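Side-chain contacts in UPF0255 protein frsA (Vibrio vulnificus, PDB 4I4C), which probably hydrolyses carboxylic esters as a serine esterase of the alpha/beta-hydrolase clan, although its physiological substrate remains uncertain: residues 32-35 against 36-39; 252-255 against 256-259; 311-314 against 315-318. All coordinates share one frame; numbering follows the deposited sequence.

Interaction 1 (32-35 against 36-39); sequences TSQS and LLDE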
ATOM      1  N   THR A  32      -0.672  30.719  -2.254  1.00 27.60           N
ATOM      2  CA  THR A  32       0.724  30.704  -1.806  1.00 23.58           C
ATOM      3  C   THR A  32       1.304  29.286  -1.891  1.00 28.02           C
ATOM      4  O   THR A  32       2.484  29.094  -2.146  1.00 21.76           O
ATOM      5  CB  THR A  32       0.895  31.264  -0.384  1.00 31.11           C
ATOM      6  OG1 THR A  32       0.007  30.580   0.511  1.00 34.40           O
ATOM      7  CG2 THR A  32       0.594  32.762  -0.372  1.00 26.32           C
ATOM      8  N   SER A  33       0.457  28.286  -1.699  1.00 23.41           N
ATOM      9  CA  SER A  33       0.909  26.915  -1.827  1.00 23.03           C
ATOM     10  C   SER A  33       1.041  26.491  -3.292  1.00 26.98           C
ATOM     11  O   SER A  33       1.899  25.668  -3.615  1.00 22.77           O
ATOM     12  CB  SER A  33       0.001  25.970  -1.036  1.00 23.09           C
ATOM     13  OG  SER A  33       0.455  25.859   0.300  1.00 23.32           O
ATOM     14  N   GLN A  34       0.216  27.057  -4.184  1.00 19.55           N
ATOM     15  CA  GLN A  34       0.376  26.784  -5.606  1.00 18.96           C
ATOM     16  C   GLN A  34       1.719  27.280  -6.101  1.00 23.10           C
ATOM     17  O   GLN A  34       2.360  26.641  -6.946  1.00 24.04           O
ATOM     18  CB  GLN A  34      -0.732  27.418  -6.451  1.00 19.50           C
ATOM     19  CG  GLN A  34      -0.610  27.080  -7.946  1.00 27.29           C
ATOM     20  CD  GLN A  34      -0.526  25.570  -8.213  1.00 33.22           C
ATOM     21  OE1 GLN A  34      -1.440  24.816  -7.861  1.00 34.09           O
ATOM     22  NE2 GLN A  34       0.576  25.125  -8.835  1.00 24.49           N
ATOM     23  N   SER A  35       2.141  28.427  -5.578  1.00 25.35           N
ATOM     24  CA  SER A  35       3.440  28.991  -5.943  1.00 24.82           C
ATOM     25  C   SER A  35       4.583  28.071  -5.521  1.00 24.48           C
ATOM     26  O   SER A  35       5.558  27.903  -6.259  1.00 23.57           O
ATOM     27  CB  SER A  35       3.620  30.389  -5.357  1.00 24.07           C
ATOM     28  OG  SER A  35       4.978  30.787  -5.445  1.00 41.18           O
ATOM     29  N   LEU A  36       4.463  27.470  -4.341  1.00 19.64           N
ATOM     30  CA  LEU A  36       5.439  26.466  -3.889  1.00 21.34           C
ATOM     31  C   LEU A  36       5.480  25.199  -4.775  1.00 23.36           C
ATOM     32  O   LEU A  36       6.560  24.678  -5.082  1.00 17.44           O
ATOM     33  CB  LEU A  36       5.208  26.110  -2.418  1.00 32.36           C
ATOM     34  CG  LEU A  36       6.123  25.042  -1.822  1.00 35.50           C
ATOM     35  CD1 LEU A  36       7.577  25.330  -2.155  1.00 32.10           C
ATOM     36  CD2 LEU A  36       5.921  24.968  -0.322  1.00 44.34           C
ATOM     37  N   LEU A  37       4.307  24.715  -5.180  1.00 19.73           N
ATOM     38  CA  LEU A  37       4.200  23.600  -6.116  1.00 23.40           C
ATOM     39  C   LEU A  37       4.915  23.886  -7.440  1.00 20.56           C
ATOM     40  O   LEU A  37       5.589  23.014  -7.997  1.00 15.71           O
ATOM     41  CB  LEU A  37       2.729  23.260  -6.375  1.00 16.00           C
ATOM     42  CG  LEU A  37       2.016  22.614  -5.180  1.00 19.13           C
ATOM     43  CD1 LEU A  37       0.594  22.243  -5.536  1.00 18.29           C
ATOM     44  CD2 LEU A  37       2.789  21.371  -4.694  1.00 16.76           C
ATOM     45  N   ASP A  38       4.768  25.109  -7.941  1.00 17.98           N
ATOM     46  CA  ASP A  38       5.451  25.499  -9.171  1.00 24.99           C
ATOM     47  C   ASP A  38       6.972  25.452  -8.984  1.00 26.55           C
ATOM     48  O   ASP A  38       7.684  24.935  -9.842  1.00 23.77           O
ATOM     49  CB  ASP A  38       4.978  26.876  -9.653  1.00 28.63           C
ATOM     50  CG  ASP A  38       3.488  26.917  -9.925  1.00 38.95           C
ATOM     51  OD1 ASP A  38       2.919  25.879 -10.339  1.00 43.30           O
ATOM     52  OD2 ASP A  38       2.884  27.991  -9.715  1.00 43.47           O
ATOM     53  N   GLU A  39       7.460  25.978  -7.859  1.00 22.14           N
ATOM     54  CA  GLU A  39       8.880  25.847  -7.490  1.00 24.22           C
ATOM     55  C   GLU A  39       9.375  24.390  -7.545  1.00 27.97           C
ATOM     56  O   GLU A  39      10.389  24.083  -8.180  1.00 26.61           O
ATOM     57  CB  GLU A  39       9.123  26.378  -6.074  1.00 29.09           C
ATOM     58  CG  GLU A  39       9.379  27.863  -5.963  1.00 28.02           C
ATOM     59  CD  GLU A  39      10.613  28.306  -6.724  1.00 35.10           C
ATOM     60  OE1 GLU A  39      11.746  27.955  -6.320  1.00 33.85           O
ATOM     61  OE2 GLU A  39      10.439  29.016  -7.732  1.00 29.48           O
TER

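Interaction 2 (252-255 against 256-259); sequences LNEL and FSIP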
ATOM      1  N   LEU A 252      -6.840  -7.696  15.307  1.00 26.35           N
ATOM      2  CA  LEU A 252      -6.104  -8.638  16.156  1.00 26.26           C
ATOM      3  C   LEU A 252      -7.016  -9.229  17.233  1.00 26.34           C
ATOM      4  O   LEU A 252      -7.075 -10.450  17.415  1.00 28.42           O
ATOM      5  CB  LEU A 252      -4.879  -7.968  16.792  1.00 25.00           C
ATOM      6  CG  LEU A 252      -4.038  -8.748  17.812  1.00 29.21           C
ATOM      7  CD1 LEU A 252      -3.422 -10.002  17.209  1.00 27.43           C
ATOM      8  CD2 LEU A 252      -2.951  -7.852  18.399  1.00 27.19           C
ATOM      9  N   ASN A 253      -7.748  -8.363  17.927  1.00 24.64           N
ATOM     10  CA  ASN A 253      -8.659  -8.817  18.972  1.00 33.91           C
ATOM     11  C   ASN A 253      -9.790  -9.683  18.441  1.00 33.77           C
ATOM     12  O   ASN A 253     -10.383 -10.462  19.184  1.00 40.57           O
ATOM     13  CB  ASN A 253      -9.229  -7.629  19.750  1.00 43.00           C
ATOM     14  CG  ASN A 253      -8.171  -6.896  20.543  1.00 47.10           C
ATOM     15  OD1 ASN A 253      -7.114  -7.453  20.857  1.00 45.79           O
ATOM     16  ND2 ASN A 253      -8.446  -5.638  20.872  1.00 49.63           N
ATOM     17  N   GLU A 254     -10.089  -9.543  17.151  1.00 27.11           N
ATOM     18  CA  GLU A 254     -11.127 -10.347  16.520  1.00 31.31           C
ATOM     19  C   GLU A 254     -10.666 -11.783  16.182  1.00 37.89           C
ATOM     20  O   GLU A 254     -11.493 -12.696  16.061  1.00 33.37           O
ATOM     21  CB  GLU A 254     -11.653  -9.641  15.264  1.00 30.04           C
ATOM     22  CG  GLU A 254     -12.818 -10.356  14.596  1.00 40.58           C
ATOM     23  CD  GLU A 254     -14.077 -10.318  15.438  1.00 48.22           C
ATOM     24  OE1 GLU A 254     -14.182  -9.418  16.297  1.00 50.17           O
ATOM     25  OE2 GLU A 254     -14.959 -11.182  15.239  1.00 54.68           O
ATOM     26  N   LEU A 255      -9.357 -11.988  16.039  1.00 23.22           N
ATOM     27  CA  LEU A 255      -8.843 -13.308  15.649  1.00 34.63           C
ATOM     28  C   LEU A 255      -9.208 -14.433  16.631  1.00 35.54           C
ATOM     29  O   LEU A 255      -9.199 -15.613  16.263  1.00 39.96           O
ATOM     30  CB  LEU A 255      -7.328 -13.270  15.419  1.00 28.45           C
ATOM     31  CG  LEU A 255      -6.835 -12.391  14.260  1.00 30.51           C
ATOM     32  CD1 LEU A 255      -5.322 -12.493  14.118  1.00 28.41           C
ATOM     33  CD2 LEU A 255      -7.526 -12.748  12.948  1.00 25.54           C
ATOM     34  N   PHE A 256      -9.529 -14.066  17.871  1.00 35.04           N
ATOM     35  CA  PHE A 256      -9.977 -15.040  18.866  1.00 39.28           C
ATOM     36  C   PHE A 256     -11.257 -15.729  18.433  1.00 40.14           C
ATOM     37  O   PHE A 256     -11.467 -16.905  18.727  1.00 39.07           O
ATOM     38  CB  PHE A 256     -10.223 -14.376  20.225  1.00 46.45           C
ATOM     39  CG  PHE A 256      -8.983 -13.848  20.878  1.00 53.23           C
ATOM     40  CD1 PHE A 256      -8.013 -14.715  21.361  1.00 50.91           C
ATOM     41  CD2 PHE A 256      -8.795 -12.483  21.027  1.00 60.23           C
ATOM     42  CE1 PHE A 256      -6.868 -14.232  21.972  1.00 52.34           C
ATOM     43  CE2 PHE A 256      -7.650 -11.989  21.640  1.00 63.21           C
ATOM     44  CZ  PHE A 256      -6.687 -12.867  22.114  1.00 58.35           C
ATOM     45  N   SER A 257     -12.122 -14.983  17.752  1.00 31.25           N
ATOM     46  CA  SER A 257     -13.418 -15.499  17.334  1.00 37.02           C
ATOM     47  C   SER A 257     -13.336 -16.145  15.960  1.00 44.32           C
ATOM     48  O   SER A 257     -14.319 -16.694  15.459  1.00 44.60           O
ATOM     49  CB  SER A 257     -14.449 -14.374  17.310  1.00 45.27           C
ATOM     50  OG  SER A 257     -14.542 -13.760  18.582  1.00 53.43           O
ATOM     51  N   ILE A 258     -12.164 -16.068  15.340  1.00 38.01           N
ATOM     52  CA  ILE A 258     -11.983 -16.685  14.037  1.00 35.76           C
ATOM     53  C   ILE A 258     -11.227 -17.995  14.200  1.00 37.89           C
ATOM     54  O   ILE A 258     -10.030 -18.000  14.501  1.00 27.94           O
ATOM     55  CB  ILE A 258     -11.267 -15.744  13.054  1.00 34.64           C
ATOM     56  CG1 ILE A 258     -12.060 -14.444  12.920  1.00 31.23           C
ATOM     57  CG2 ILE A 258     -11.109 -16.415  11.692  1.00 30.69           C
ATOM     58  CD1 ILE A 258     -11.384 -13.422  12.072  1.00 30.51           C
ATOM     59  N   PRO A 259     -11.937 -19.119  14.029  1.00 35.21           N
ATOM     60  CA  PRO A 259     -11.336 -20.429  14.275  1.00 37.21           C
ATOM     61  C   PRO A 259     -10.425 -20.890  13.141  1.00 32.66           C
ATOM     62  O   PRO A 259      -9.683 -21.854  13.336  1.00 38.71           O
ATOM     63  CB  PRO A 259     -12.556 -21.346  14.390  1.00 38.43           C
ATOM     64  CG  PRO A 259     -13.568 -20.706  13.506  1.00 43.41           C
ATOM     65  CD  PRO A 259     -13.344 -19.225  13.606  1.00 40.03           C
TER

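Interaction 3 (311-314 against 315-318); sequences QMPK and MYLD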
ATOM      1  N   GLN A 311       9.069  19.896   0.050  1.00 29.51           N
ATOM      2  CA  GLN A 311       9.807  19.789  -1.204  1.00 31.18           C
ATOM      3  C   GLN A 311       9.457  18.521  -1.983  1.00 25.51           C
ATOM      4  O   GLN A 311      10.003  18.281  -3.048  1.00 28.29           O
ATOM      5  CB  GLN A 311      11.318  19.876  -0.949  1.00 32.32           C
ATOM      6  CG  GLN A 311      11.780  21.273  -0.563  1.00 43.51           C
ATOM      7  CD  GLN A 311      11.173  22.353  -1.456  1.00 55.64           C
ATOM      8  OE1 GLN A 311      11.425  22.397  -2.663  1.00 63.80           O
ATOM      9  NE2 GLN A 311      10.362  23.222  -0.863  1.00 53.72           N
ATOM     10  N   MET A 312       8.544  17.725  -1.427  1.00 23.13           N
ATOM     11  CA  MET A 312       8.017  16.515  -2.056  1.00 26.58           C
ATOM     12  C   MET A 312       7.216  16.781  -3.332  1.00 16.59           C
ATOM     13  O   MET A 312       6.526  17.792  -3.424  1.00 16.42           O
ATOM     14  CB  MET A 312       7.084  15.810  -1.079  1.00 31.21           C
ATOM     15  CG  MET A 312       7.781  15.171   0.074  1.00 38.75           C
ATOM     16  SD  MET A 312       6.621  14.063   0.851  1.00 33.66           S
ATOM     17  CE  MET A 312       5.303  15.197   1.317  1.00 34.47           C
ATOM     18  N   PRO A 313       7.276  15.844  -4.302  1.00 16.42           N
ATOM     19  CA  PRO A 313       6.456  15.969  -5.510  1.00 24.61           C
ATOM     20  C   PRO A 313       4.971  16.121  -5.174  1.00 27.12           C
ATOM     21  O   PRO A 313       4.521  15.643  -4.136  1.00 26.93           O
ATOM     22  CB  PRO A 313       6.725  14.653  -6.253  1.00 17.82           C
ATOM     23  CG  PRO A 313       8.132  14.311  -5.852  1.00 29.38           C
ATOM     24  CD  PRO A 313       8.204  14.697  -4.384  1.00 12.31           C
ATOM     25  N   LYS A 314       4.227  16.790  -6.046  1.00 26.40           N
ATOM     26  CA  LYS A 314       2.821  17.071  -5.795  1.00 20.13           C
ATOM     27  C   LYS A 314       1.983  15.823  -5.523  1.00 12.15           C
ATOM     28  O   LYS A 314       1.016  15.880  -4.764  1.00 14.96           O
ATOM     29  CB  LYS A 314       2.225  17.844  -6.975  1.00 17.81           C
ATOM     30  CG  LYS A 314       0.786  18.232  -6.760  1.00 21.94           C
ATOM     31  CD  LYS A 314       0.198  19.004  -7.952  1.00 23.75           C
ATOM     32  CE  LYS A 314      -1.259  19.350  -7.644  1.00 17.36           C
ATOM     33  NZ  LYS A 314      -1.865  20.111  -8.775  1.00 35.89           N
ATOM     34  N   MET A 315       2.342  14.696  -6.143  1.00 17.66           N
ATOM     35  CA  MET A 315       1.558  13.466  -5.945  1.00 21.52           C
ATOM     36  C   MET A 315       1.495  13.047  -4.479  1.00 17.13           C
ATOM     37  O   MET A 315       0.455  12.604  -4.005  1.00 15.77           O
ATOM     38  CB  MET A 315       2.087  12.291  -6.769  1.00 10.87           C
ATOM     39  CG  MET A 315       1.035  11.185  -6.922  1.00 11.36           C
ATOM     40  SD  MET A 315       1.619   9.490  -7.127  1.00 17.14           S
ATOM     41  CE  MET A 315       2.101   9.084  -5.446  1.00 17.49           C
ATOM     42  N   TYR A 316       2.601  13.204  -3.763  1.00 12.39           N
ATOM     43  CA  TYR A 316       2.629  12.837  -2.335  1.00 19.68           C
ATOM     44  C   TYR A 316       1.783  13.782  -1.486  1.00 21.34           C
ATOM     45  O   TYR A 316       1.029  13.343  -0.606  1.00 16.38           O
ATOM     46  CB  TYR A 316       4.073  12.725  -1.799  1.00 11.59           C
ATOM     47  CG  TYR A 316       4.868  11.629  -2.504  1.00 22.21           C
ATOM     48  CD1 TYR A 316       4.766  10.298  -2.096  1.00 23.09           C
ATOM     49  CD2 TYR A 316       5.694  11.918  -3.594  1.00 26.06           C
ATOM     50  CE1 TYR A 316       5.469   9.289  -2.742  1.00 27.74           C
ATOM     51  CE2 TYR A 316       6.411  10.906  -4.248  1.00 27.00           C
ATOM     52  CZ  TYR A 316       6.289   9.594  -3.810  1.00 30.99           C
ATOM     53  OH  TYR A 316       6.979   8.575  -4.435  1.00 38.40           O
ATOM     54  N   LEU A 317       1.912  15.076  -1.749  1.00 21.55           N
ATOM     55  CA  LEU A 317       1.112  16.067  -1.050  1.00 16.22           C
ATOM     56  C   LEU A 317      -0.384  15.882  -1.369  1.00 21.95           C
ATOM     57  O   LEU A 317      -1.226  16.051  -0.490  1.00 19.60           O
ATOM     58  CB  LEU A 317       1.601  17.475  -1.397  1.00 22.85           C
ATOM     59  CG  LEU A 317       3.022  17.784  -0.899  1.00 21.59           C
ATOM     60  CD1 LEU A 317       3.568  19.059  -1.551  1.00 22.46           C
ATOM     61  CD2 LEU A 317       3.035  17.915   0.622  1.00 16.89           C
ATOM     62  N   ASP A 318      -0.703  15.499  -2.609  1.00 12.83           N
ATOM     63  CA  ASP A 318      -2.097  15.235  -2.990  1.00 12.96           C
ATOM     64  C   ASP A 318      -2.650  14.030  -2.215  1.00 18.48           C
ATOM     65  O   ASP A 318      -3.760  14.075  -1.675  1.00 20.20           O
ATOM     66  CB  ASP A 318      -2.241  14.973  -4.501  1.00 12.64           C
ATOM     67  CG  ASP A 318      -2.056  16.233  -5.381  1.00 23.59           C
ATOM     68  OD1 ASP A 318      -1.966  17.382  -4.879  1.00 18.48           O
ATOM     69  OD2 ASP A 318      -2.033  16.055  -6.621  1.00 23.71           O
TER

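Interaction 1 (32-35 against 36-39)
Asp38 OD1 accepts a hydrogen bond from Gln34 NE2 at 2.9 Å, an i to i+4 side-chain bridge spanning one turn of the alpha-helix 31-44. The N-H...O angle of 140° is well short of straight. Asp38 OD1 lies almost in the plane of the Gln34 amide, yet the bent bond meets the carboxylate from above its plane, 45° out of it. Gln34 achieves this reach by a bend: CG stands opposite the backbone N, and the next torsion, chi2 54°, turns the amide forward, towards the C-terminal end of the helix and Asp38. The same fold leaves Gln34 OE1 alongside the methyl Leu37 CD1 at 4.0 Å. The other carboxylate oxygen, Asp38 OD2, sits 3.1 Å from Gln34 O, a close pair of two acceptors that do not bond. Beneath the bridge the backbone pairs one turn apart in the alpha-helical pattern, Leu37 N with Ser33 O, Asp38 N with Gln34 O and Glu39 N with Ser35 O, all at 3.0 to 3.1 Å. The bond from Leu36 N to Thr32 O is weak. Several residues tie this turn to its surroundings: Ser33 OG bonds to Ile331 N of helix 331-337, Leu36 packs on Ile331 and Tyr332, and Leu37 packs on Ile331 as well as on Lys314 and Leu317 of helix 314-323. The polar bridge and the buried leucine thus occupy neighbouring parts of one helical surface. Within the turn, Leu37 CG rests 3.4 Å from the carbonyl oxygen Ser33 O.

Interaction 2 (252-255 against 256-259)
This is a local contact round the turn that follows helix 246-254 and leads to strand 261-262, held by two backbone hydrogen bonds and by a leucine-isoleucine contact on its buried side. Both bonds join residues three apart, as in tight beta turns. Ser257 N donates to Glu254 O at 2.9 Å, coming in well off the C=O direction, 45° above the carbonyl plane. The next one, Ile258 N to Leu255 O, is weak. Side chains divide between two environments. Leu255 CD2 meets Ile258 CD1 at 4.0 Å, methyl to methyl, the two side chains crossing at a slant; Leu255 also packs on Val266 of strand 266-271 and Ile258 on Leu171 of strand 167-175, so the turn lies against two strands of the central sheet. Ile258 CG1 additionally sits 3.6 Å from Glu254 O, the carbonyl oxygen that Ser257 N uses. Glu254, whose side chain touches Ile173 of strand 167-175, brings OE2 within 3.8 Å of Ser257 CB, a van der Waals approach. Phe256 also has a ring partner beyond the turn, standing edge-to-face with His263. Its CG lies opposite its own carbonyl carbon (chi1 -66°), which swings the ring back towards the preceding residues. There the ring presents an edge to Asn253 O, which lies near the ring plane, 3.2 Å from Phe256 CD2.

Interaction 3 (311-314 against 315-318)
Met312 places CG opposite its carbonyl carbon (chi1 -71°), runs extended through chi2 and bends at chi3 (-60°), carrying SD to Tyr316 and CE to Leu317. SD touches Tyr316 CB at 3.9 Å. It lies 5.4 Å from the ring centroid, 46° off the normal, an oblique Met-aromatic contact. The methyl Met312 CE meets Leu317 CD2 at 3.6 Å. Met312 O is buried without a partner in the model, 3.7 Å from Leu317 CD1. Pro313, at the N-cap position of helix 314-323, lies beside the tyrosine, both side chains heading in one direction; its CB is in the plane of the Tyr316 ring at an edge, while its CD approaches Tyr316 CD2 obliquely at 3.8 Å. Tyr316 N bonds weakly to Pro313 O, and Asp318 N bonds to Lys314 O at 2.8 Å. Lys314 is fully extended, its methylenes passing beside the carboxylate of Asp318, with Lys314 CG 3.4 Å from Asp318 OD1. The charges remain beyond salt-bridge distance, Lys314 NZ 4.6 Å from Asp318 OD2. Instead, NZ bonds to Ser24 O, while Asp318 OD1 and OD2 take the hydroxyls of Tyr29 and Tyr49. Met312 also touches the bound hexanoic acid, bringing the loop before the helix into the ligand pocket. The chemistry implies a split contact: an apolar cluster that meets the ligand through Met312, and a lysine-aspartate pair whose attraction is probably modest.

How the interactions relate
Interactions 1 and 3 are neighbours, with centres 11 Å apart on the same side of the chain's centre. They join helix 31-44 to the start of helix 314-323 and the loop before it: Leu37 CD2 packs on Leu317 CD1 at 4.0 Å, and Leu36 CD1 on Gln311 NE2 at 3.7 Å. Interaction 2 lies on the opposite side of the chain's centre, with nearest atoms about 37 Å from interaction 1 and about 28 Å from interaction 3. Interaction 3 is the most buried and the one that reaches a ligand, through Met312. Interaction 1, farther out, adds a polar side-chain bridge to the helical backbone bonds, whereas interaction 2 combines turn bonds with apolar packing against the central sheet.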